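Local coordinates for cell wall surface anchor family protein (Streptococcus pneumoniae, PDB 4OQ1) that serves as an ancillary pilin of the pneumococcal pilus and probably anchors the fibre to the cell wall, at residues E35-Q38 with E39-Q43; E224-A227 with G228-V231; S60-Y63 with D64-V67. The protein carries 3 engineered substitutions. One frame throughout, in Å; residues are numbered along the deposited sequence.

Interaction 1: residues E35-Q38 with E39-Q43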
ATOM      1  N   GLU A  35      20.510  10.460   7.010  1.00 21.60           N
ATOM      2  CA  GLU A  35      19.585   9.410   7.433  1.00 24.13           C
ATOM      3  C   GLU A  35      18.928   8.809   6.155  1.00 25.06           C
ATOM      4  O   GLU A  35      18.467   9.528   5.251  1.00 23.77           O
ATOM      5  CB  GLU A  35      18.527   9.982   8.347  1.00 24.96           C
ATOM      6  CG  GLU A  35      19.021  10.702   9.647  1.00 24.03           C
ATOM      7  CD  GLU A  35      17.921  11.474  10.373  1.00 19.68           C
ATOM      8  OE1 GLU A  35      16.713  11.258  10.196  1.00 21.83           O
ATOM      9  OE2 GLU A  35      18.211  12.327  11.241  1.00 23.83           O
ATOM     10  N   ASN A  36      18.891   7.473   6.088  1.00 29.08           N
ATOM     11  CA  ASN A  36      18.097   6.769   5.083  1.00 26.43           C
ATOM     12  C   ASN A  36      18.665   7.179   3.742  1.00 26.15           C
ATOM     13  O   ASN A  36      17.914   7.350   2.783  1.00 23.46           O
ATOM     14  CB  ASN A  36      16.603   7.149   5.204  1.00 30.69           C
ATOM     15  CG  ASN A  36      15.640   6.097   4.564  1.00 29.27           C
ATOM     16  OD1 ASN A  36      15.993   4.971   4.438  1.00 28.85           O
ATOM     17  ND2 ASN A  36      14.453   6.522   4.148  1.00 25.29           N
ATOM     18  N   TYR A  37      20.005   7.313   3.690  1.00 23.70           N
ATOM     19  CA  TYR A  37      20.700   7.877   2.569  1.00 23.69           C
ATOM     20  C   TYR A  37      20.317   7.198   1.244  1.00 25.73           C
ATOM     21  O   TYR A  37      19.953   7.875   0.341  1.00 25.54           O
ATOM     22  CB  TYR A  37      22.235   7.830   2.711  1.00 23.34           C
ATOM     23  CG  TYR A  37      22.972   8.442   1.528  1.00 27.31           C
ATOM     24  CD1 TYR A  37      23.124   9.861   1.405  1.00 24.42           C
ATOM     25  CD2 TYR A  37      23.466   7.650   0.491  1.00 25.82           C
ATOM     26  CE1 TYR A  37      23.782  10.417   0.333  1.00 26.23           C
ATOM     27  CE2 TYR A  37      24.096   8.220  -0.604  1.00 26.21           C
ATOM     28  CZ  TYR A  37      24.276   9.576  -0.690  1.00 24.65           C
ATOM     29  OH  TYR A  37      24.924  10.148  -1.791  1.00 23.34           O
ATOM     30  N   GLN A  38      20.443   5.856   1.140  1.00 29.62           N
ATOM     31  CA  GLN A  38      20.166   5.135  -0.150  1.00 31.52           C
ATOM     32  C   GLN A  38      18.812   5.428  -0.686  1.00 31.70           C
ATOM     33  O   GLN A  38      18.677   5.739  -1.850  1.00 28.56           O
ATOM     34  CB  GLN A  38      20.263   3.609  -0.055  1.00 41.96           C
ATOM     35  CG  GLN A  38      21.446   3.051   0.728  1.00 51.12           C
ATOM     36  CD  GLN A  38      22.771   3.626   0.309  1.00 58.67           C
ATOM     37  OE1 GLN A  38      23.600   4.024   1.145  1.00 66.87           O
ATOM     38  NE2 GLN A  38      23.004   3.639  -0.989  1.00 68.43           N
ATOM     39  N   GLU A  39      17.802   5.278   0.155  1.00 29.96           N
ATOM     40  CA  GLU A  39      16.419   5.565  -0.264  1.00 31.09           C
ATOM     41  C   GLU A  39      16.146   7.006  -0.698  1.00 29.51           C
ATOM     42  O   GLU A  39      15.457   7.238  -1.643  1.00 35.20           O
ATOM     43  CB  GLU A  39      15.424   5.169   0.853  1.00 32.12           C
ATOM     44  CG  GLU A  39      13.937   5.225   0.420  1.00 38.30           C
ATOM     45  CD  GLU A  39      12.959   4.630   1.428  1.00 38.34           C
ATOM     46  OE1 GLU A  39      12.636   5.311   2.427  1.00 42.53           O
ATOM     47  OE2 GLU A  39      12.483   3.476   1.241  1.00 42.22           O
ATOM     48  N   VAL A  40      16.604   7.979   0.076  1.00 30.00           N
ATOM     49  CA  VAL A  40      16.509   9.375  -0.346  1.00 29.72           C
ATOM     50  C   VAL A  40      17.118   9.550  -1.707  1.00 30.84           C
ATOM     51  O   VAL A  40      16.489  10.095  -2.607  1.00 32.98           O
ATOM     52  CB  VAL A  40      17.296  10.303   0.637  1.00 26.86           C
ATOM     53  CG1 VAL A  40      17.401  11.683   0.082  1.00 29.08           C
ATOM     54  CG2 VAL A  40      16.677  10.270   2.046  1.00 29.07           C
ATOM     55  N   VAL A  41      18.349   9.071  -1.885  1.00 31.60           N
ATOM     56  CA  VAL A  41      19.009   9.213  -3.197  1.00 34.72           C
ATOM     57  C   VAL A  41      18.132   8.586  -4.282  1.00 35.54           C
ATOM     58  O   VAL A  41      17.853   9.188  -5.327  1.00 39.71           O
ATOM     59  CB  VAL A  41      20.367   8.504  -3.151  1.00 39.79           C
ATOM     60  CG1 VAL A  41      20.885   8.207  -4.535  1.00 47.74           C
ATOM     61  CG2 VAL A  41      21.362   9.287  -2.347  1.00 39.78           C
ATOM     62  N   SER A  42      17.624   7.400  -4.001  1.00 36.72           N
ATOM     63  CA  SER A  42      16.783   6.709  -4.985  1.00 37.63           C
ATOM     64  C   SER A  42      15.652   7.598  -5.410  1.00 36.42           C
ATOM     65  O   SER A  42      15.187   7.517  -6.503  1.00 38.38           O
ATOM     66  CB  SER A  42      16.284   5.397  -4.442  1.00 37.60           C
ATOM     67  OG  SER A  42      15.270   5.593  -3.505  1.00 33.91           O
ATOM     68  N   GLN A  43      15.220   8.506  -4.567  1.00 36.61           N
ATOM     69  CA  GLN A  43      14.076   9.307  -4.927  1.00 37.26           C
ATOM     70  C   GLN A  43      14.469  10.533  -5.752  1.00 38.18           C
ATOM     71  O   GLN A  43      13.560  11.268  -6.192  1.00 43.90           O
ATOM     72  CB  GLN A  43      13.313   9.769  -3.692  1.00 41.04           C
ATOM     73  CG  GLN A  43      12.675   8.727  -2.797  1.00 41.16           C
ATOM     74  CD  GLN A  43      12.146   9.414  -1.526  1.00 53.04           C
ATOM     75  OE1 GLN A  43      11.119  10.124  -1.555  1.00 57.32           O
ATOM     76  NE2 GLN A  43      12.863   9.245  -0.415  1.00 52.50           N
TER
HETATM   77  O   HOH W   1      18.125   3.736   2.853  1.00 30.75           O
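N36 and E39 meet through their polar ends at the start of a short helix. N36 has its CG anti to the backbone N (chi1 -159°), and from there its amide reaches one turn on to the carboxylate. N36 ND2 donates to E39 OE1 at 2.8 Å. The oxygen lies close to the plane of the amide, but the N-H comes down on it from above the carboxylate plane, because the two flat groups stand 75° apart. E39 is extended beyond CG, and OE1 also takes a salt bridge from R189, so two donors grip one oxygen and the negative charge has a positive partner. On the other branch of the amide, N36 OD1 accepts from a water at 2.9 Å, and that water accepts from E39 N at 3.1 Å. The N-cap residue thus reaches the helix amide through water.

The buried side of the turn is made by Y37 and V41. One methyl of V41, CG2, sits over a face of the phenol as a CH-pi contact, 3.6 Å from the ring centroid of Y37, and shifted toward the rim so that it comes to 3.4 Å from Y37 CZ. The far end of the ring is held in place by the bond from Y37 OH to L94 O. Q38 meets the following residues mainly through its backbone, its carboxamide NE2 being held by E95 O.

Three bonds wind the backbone: V40 N to N36 O (3.1 Å), V41 N to Y37 O (3.0 Å) and S42 N to Q38 O (2.9 Å). This i to i+4 pattern is that of the first turn of an alpha helix, with a water bridging N36 OD1 and E39 N in place of a direct side-chain capping bond.

Interaction 2: residues E224-A227 with G228-V231; sequences EPLA and GYAV
L226 and Y229 are the first and last residues of a type II beta turn that carries the chain from strand 216-224 into strand 229-231, within a prealbumin-like (CnaB-type) domain. The turn is closed by Y229 N to L226 O at 3.1 Å, the donor tilted from the carbonyl plane, and G228 takes the positive phi (99°) of the third turn position.

The two side chains leave the turn in the same direction and lie side by side. L226 has CG anti to the backbone N (chi1 -171°), whereas Y229 has CG anti to its carbonyl carbon (chi1 -64°); L226 CD2 then meets Y229 CD1 obliquely at 4.1 Å. At the ring's edge, near its plane, A227 O approaches Y229 CD1 to 3.6 Å. The tyrosine also packs on N252 and K254 of strand 246-254, joining the turn to the neighbouring strand of the sheet.

Beyond the turn P225 and V231 cross: the gamma carbon of the proline ring, P225 CG, touches V231 CG2 at 3.7 Å. A water bridges the two arms, accepting from L226 N at 2.9 Å and donating to Y229 O at 3.1 Å.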
ATOM      1  N   GLU A 224      -8.558  -6.668  -1.940  1.00 20.59           N
ATOM      2  CA  GLU A 224      -8.248  -8.049  -1.664  1.00 24.38           C
ATOM      3  C   GLU A 224      -8.698  -8.545  -0.253  1.00 21.97           C
ATOM      4  O   GLU A 224      -7.876  -8.751   0.614  1.00 22.45           O
ATOM      5  CB  GLU A 224      -6.782  -8.269  -1.839  1.00 28.57           C
ATOM      6  CG  GLU A 224      -6.401  -9.619  -2.359  1.00 32.94           C
ATOM      7  CD  GLU A 224      -4.885  -9.679  -2.560  1.00 37.64           C
ATOM      8  OE1 GLU A 224      -4.342  -8.685  -3.074  1.00 35.60           O
ATOM      9  OE2 GLU A 224      -4.241 -10.708  -2.204  1.00 39.15           O
ATOM     10  N   PRO A 225     -10.017  -8.822  -0.092  1.00 23.07           N
ATOM     11  CA  PRO A 225     -10.565  -9.429   1.139  1.00 22.72           C
ATOM     12  C   PRO A 225      -9.982 -10.802   1.377  1.00 21.52           C
ATOM     13  O   PRO A 225      -9.505 -11.453   0.472  1.00 20.57           O
ATOM     14  CB  PRO A 225     -12.060  -9.501   0.895  1.00 24.67           C
ATOM     15  CG  PRO A 225     -12.274  -9.265  -0.515  1.00 27.41           C
ATOM     16  CD  PRO A 225     -11.069  -8.579  -1.086  1.00 24.14           C
ATOM     17  N   LEU A 226      -9.929 -11.169   2.639  1.00 20.52           N
ATOM     18  CA  LEU A 226      -9.456 -12.434   3.072  1.00 24.32           C
ATOM     19  C   LEU A 226     -10.639 -13.351   2.890  1.00 22.80           C
ATOM     20  O   LEU A 226     -11.817 -12.971   3.235  1.00 23.64           O
ATOM     21  CB  LEU A 226      -9.131 -12.293   4.565  1.00 20.16           C
ATOM     22  CG  LEU A 226      -8.428 -13.426   5.223  1.00 24.11           C
ATOM     23  CD1 LEU A 226      -7.119 -13.672   4.522  1.00 28.11           C
ATOM     24  CD2 LEU A 226      -8.165 -13.067   6.652  1.00 23.99           C
ATOM     25  N   ALA A 227     -10.368 -14.574   2.391  1.00 22.65           N
ATOM     26  CA  ALA A 227     -11.465 -15.520   2.151  1.00 19.00           C
ATOM     27  C   ALA A 227     -12.077 -15.909   3.493  1.00 18.65           C
ATOM     28  O   ALA A 227     -11.338 -16.088   4.501  1.00 20.80           O
ATOM     29  CB  ALA A 227     -10.996 -16.735   1.361  1.00 21.74           C
ATOM     30  N   GLY A 228     -13.411 -15.954   3.508  1.00 20.07           N
ATOM     31  CA  GLY A 228     -14.216 -16.295   4.713  1.00 22.91           C
ATOM     32  C   GLY A 228     -14.744 -15.074   5.382  1.00 23.91           C
ATOM     33  O   GLY A 228     -15.638 -15.163   6.245  1.00 26.06           O
ATOM     34  N   TYR A 229     -14.265 -13.910   4.926  1.00 24.51           N
ATOM     35  CA  TYR A 229     -14.657 -12.605   5.499  1.00 21.44           C
ATOM     36  C   TYR A 229     -15.109 -11.666   4.370  1.00 26.61           C
ATOM     37  O   TYR A 229     -14.282 -11.284   3.525  1.00 26.53           O
ATOM     38  CB  TYR A 229     -13.460 -12.021   6.233  1.00 22.03           C
ATOM     39  CG  TYR A 229     -13.004 -12.840   7.423  1.00 20.34           C
ATOM     40  CD1 TYR A 229     -12.111 -13.870   7.264  1.00 23.36           C
ATOM     41  CD2 TYR A 229     -13.473 -12.579   8.678  1.00 22.79           C
ATOM     42  CE1 TYR A 229     -11.619 -14.602   8.331  1.00 20.04           C
ATOM     43  CE2 TYR A 229     -13.038 -13.339   9.759  1.00 22.45           C
ATOM     44  CZ  TYR A 229     -12.104 -14.355   9.565  1.00 25.07           C
ATOM     45  OH  TYR A 229     -11.679 -15.091  10.670  1.00 22.24           O
ATOM     46  N   ALA A 230     -16.413 -11.376   4.355  1.00 25.38           N
ATOM     47  CA  ALA A 230     -17.072 -10.555   3.351  1.00 25.94           C
ATOM     48  C   ALA A 230     -16.907  -9.029   3.649  1.00 25.86           C
ATOM     49  O   ALA A 230     -17.015  -8.537   4.799  1.00 21.29           O
ATOM     50  CB  ALA A 230     -18.544 -10.878   3.328  1.00 24.89           C
ATOM     51  N   VAL A 231     -16.620  -8.332   2.580  1.00 23.70           N
ATOM     52  CA  VAL A 231     -16.558  -6.905   2.565  1.00 32.62           C
ATOM     53  C   VAL A 231     -17.889  -6.287   2.896  1.00 32.89           C
ATOM     54  O   VAL A 231     -18.860  -6.482   2.183  1.00 40.06           O
ATOM     55  CB  VAL A 231     -16.131  -6.385   1.168  1.00 32.30           C
ATOM     56  CG1 VAL A 231     -16.237  -4.872   1.106  1.00 34.59           C
ATOM     57  CG2 VAL A 231     -14.704  -6.839   0.825  1.00 32.61           C
TER
HETATM   58  O   HOH W   2     -11.738  -9.674   4.280  1.00 24.25           O

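Interaction 3: residues S60-Y63 with D64-V67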
ATOM      1  N   SER A  60      31.888  38.383  13.695  1.00 31.63           N
ATOM      2  CA  SER A  60      31.269  38.358  15.035  1.00 35.25           C
ATOM      3  C   SER A  60      30.776  36.966  15.493  1.00 41.83           C
ATOM      4  O   SER A  60      30.322  36.816  16.663  1.00 36.37           O
ATOM      5  CB  SER A  60      30.112  39.321  15.088  1.00 37.05           C
ATOM      6  OG  SER A  60      29.051  38.811  14.317  1.00 46.92           O
ATOM      7  N   TYR A  61      30.883  35.944  14.617  1.00 38.46           N
ATOM      8  CA  TYR A  61      30.448  34.588  14.989  1.00 31.76           C
ATOM      9  C   TYR A  61      31.585  33.652  15.160  1.00 24.20           C
ATOM     10  O   TYR A  61      32.528  33.651  14.407  1.00 25.51           O
ATOM     11  CB  TYR A  61      29.465  34.045  13.956  1.00 28.23           C
ATOM     12  CG  TYR A  61      28.128  34.813  13.977  1.00 26.90           C
ATOM     13  CD1 TYR A  61      27.012  34.263  14.579  1.00 30.16           C
ATOM     14  CD2 TYR A  61      27.965  36.008  13.294  1.00 29.89           C
ATOM     15  CE1 TYR A  61      25.767  34.927  14.576  1.00 31.98           C
ATOM     16  CE2 TYR A  61      26.745  36.710  13.332  1.00 27.16           C
ATOM     17  CZ  TYR A  61      25.655  36.158  13.960  1.00 31.81           C
ATOM     18  OH  TYR A  61      24.389  36.763  14.003  1.00 34.51           O
ATOM     19  N   SER A  62      31.468  32.876  16.215  1.00 25.27           N
ATOM     20  CA  SER A  62      32.395  31.844  16.532  1.00 21.53           C
ATOM     21  C   SER A  62      31.783  30.404  16.450  1.00 19.18           C
ATOM     22  O   SER A  62      30.761  30.147  17.000  1.00 21.35           O
ATOM     23  CB  SER A  62      32.910  32.087  17.938  1.00 25.73           C
ATOM     24  OG  SER A  62      33.755  30.993  18.252  1.00 24.35           O
ATOM     25  N   TYR A  63      32.527  29.450  15.907  1.00 20.38           N
ATOM     26  CA  TYR A  63      32.169  28.025  15.858  1.00 21.77           C
ATOM     27  C   TYR A  63      32.064  27.478  17.274  1.00 23.48           C
ATOM     28  O   TYR A  63      31.321  26.548  17.494  1.00 21.44           O
ATOM     29  CB  TYR A  63      33.196  27.193  15.062  1.00 21.30           C
ATOM     30  CG  TYR A  63      32.758  25.764  14.794  1.00 24.87           C
ATOM     31  CD1 TYR A  63      31.680  25.493  13.924  1.00 25.98           C
ATOM     32  CD2 TYR A  63      33.473  24.683  15.338  1.00 27.28           C
ATOM     33  CE1 TYR A  63      31.258  24.215  13.677  1.00 27.79           C
ATOM     34  CE2 TYR A  63      33.047  23.364  15.103  1.00 26.83           C
ATOM     35  CZ  TYR A  63      31.991  23.142  14.251  1.00 27.34           C
ATOM     36  OH  TYR A  63      31.549  21.863  14.011  1.00 25.99           O
ATOM     37  N   ASP A  64      32.754  28.101  18.213  1.00 24.12           N
ATOM     38  CA  ASP A  64      32.610  27.704  19.643  1.00 23.10           C
ATOM     39  C   ASP A  64      31.214  27.901  20.150  1.00 21.43           C
ATOM     40  O   ASP A  64      30.819  27.309  21.143  1.00 22.92           O
ATOM     41  CB  ASP A  64      33.587  28.469  20.537  1.00 25.77           C
ATOM     42  CG  ASP A  64      35.042  28.059  20.294  1.00 24.77           C
ATOM     43  OD1 ASP A  64      35.337  26.903  19.903  1.00 29.66           O
ATOM     44  OD2 ASP A  64      35.847  28.937  20.406  1.00 27.49           O
ATOM     45  N   ASP A  65      30.467  28.805  19.485  1.00 22.26           N
ATOM     46  CA  ASP A  65      29.116  29.162  19.872  1.00 22.73           C
ATOM     47  C   ASP A  65      28.015  28.487  19.016  1.00 20.83           C
ATOM     48  O   ASP A  65      26.827  28.826  19.120  1.00 20.88           O
ATOM     49  CB  ASP A  65      28.879  30.667  19.794  1.00 24.90           C
ATOM     50  CG  ASP A  65      29.691  31.468  20.809  1.00 31.89           C
ATOM     51  OD1 ASP A  65      29.671  31.092  22.027  1.00 30.54           O
ATOM     52  OD2 ASP A  65      30.324  32.427  20.333  1.00 31.82           O
ATOM     53  N   ARG A  66      28.393  27.460  18.294  1.00 20.61           N
ATOM     54  CA  ARG A  66      27.466  26.792  17.365  1.00 20.22           C
ATOM     55  C   ARG A  66      26.138  26.341  17.907  1.00 20.32           C
ATOM     56  O   ARG A  66      25.124  26.488  17.210  1.00 18.75           O
ATOM     57  CB  ARG A  66      28.154  25.616  16.646  1.00 20.82           C
ATOM     58  CG  ARG A  66      28.727  24.555  17.575  1.00 22.02           C
ATOM     59  CD  ARG A  66      29.607  23.615  16.819  1.00 22.73           C
ATOM     60  NE  ARG A  66      30.113  22.579  17.715  1.00 28.24           N
ATOM     61  CZ  ARG A  66      31.106  22.723  18.569  1.00 33.71           C
ATOM     62  NH1 ARG A  66      31.794  23.869  18.695  1.00 36.43           N
ATOM     63  NH2 ARG A  66      31.434  21.693  19.336  1.00 39.18           N
ATOM     64  N   VAL A  67      26.075  25.853  19.183  1.00 17.93           N
ATOM     65  CA  VAL A  67      24.786  25.464  19.743  1.00 22.42           C
ATOM     66  C   VAL A  67      23.811  26.648  19.805  1.00 21.41           C
ATOM     67  O   VAL A  67      22.669  26.580  19.361  1.00 22.60           O
ATOM     68  CB  VAL A  67      24.953  24.766  21.166  1.00 23.49           C
ATOM     69  CG1 VAL A  67      23.665  24.659  21.896  1.00 29.55           C
ATOM     70  CG2 VAL A  67      25.600  23.402  20.978  1.00 27.58           C
TER
HETATM   71  O   HOH W   3      29.794  33.504  18.108  1.00 25.39           O
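The Y63 ring carries the side chain of R66 over one face, with R66 CD 3.5 Å from Y63 CZ, a CH-pi contact. Further out the guanidinium lies flat on the ring, planes 17° apart and centres 4.6 Å apart, an off-centre cation-pi stack. At the edge of the guanidinium is the carbonyl group of Y63: R66 NH1 donates to Y63 O at 3.0 Å, nearly in its own plane. R66 N reaches Y63 O at 3.2 Å from the opposite face of that carbonyl, so two donors of one residue fix the oxygen. The arginine manages this by turning CG between its backbone N and carbonyl carbon (chi1 58°) and running straight from CG to NE, folding back over one face of the tyrosine ring. The pair packs against the sheet, Y63 on L107 and R66 on L126.

At S62 the hydroxyl turns forward to accept: D64 N to S62 OG is 3.1 Å, and D65 N to S62 O is 2.8 Å. A water accepts from S62 N and donates to D65 OD2, holding that carboxylate near the turn. The bonds make an ST motif whose 3-10 turn leads into the N terminus of helix 66-73.

Overall arrangement
From the N terminus the chain passes interaction 1, then interaction 3, then interaction 2, in series; none encloses or crosses another, and each closes only a local turn of continuous chain. Interactions 1 and 3 lie on the same side of the chain's centre, about 31 Å apart between centres, and flank the same eight-stranded sheet: one follows strand 28-33, the other links strand 50-56 to helix 66-73. Interaction 2 is on the opposite side, its centre about 62 Å from that of interaction 3, joining strands 216-224 and 229-231, which belong to two different sheets. Through R189 and I185, the helix of interaction 1 also bears on the prealbumin-like domain that contains interaction 2.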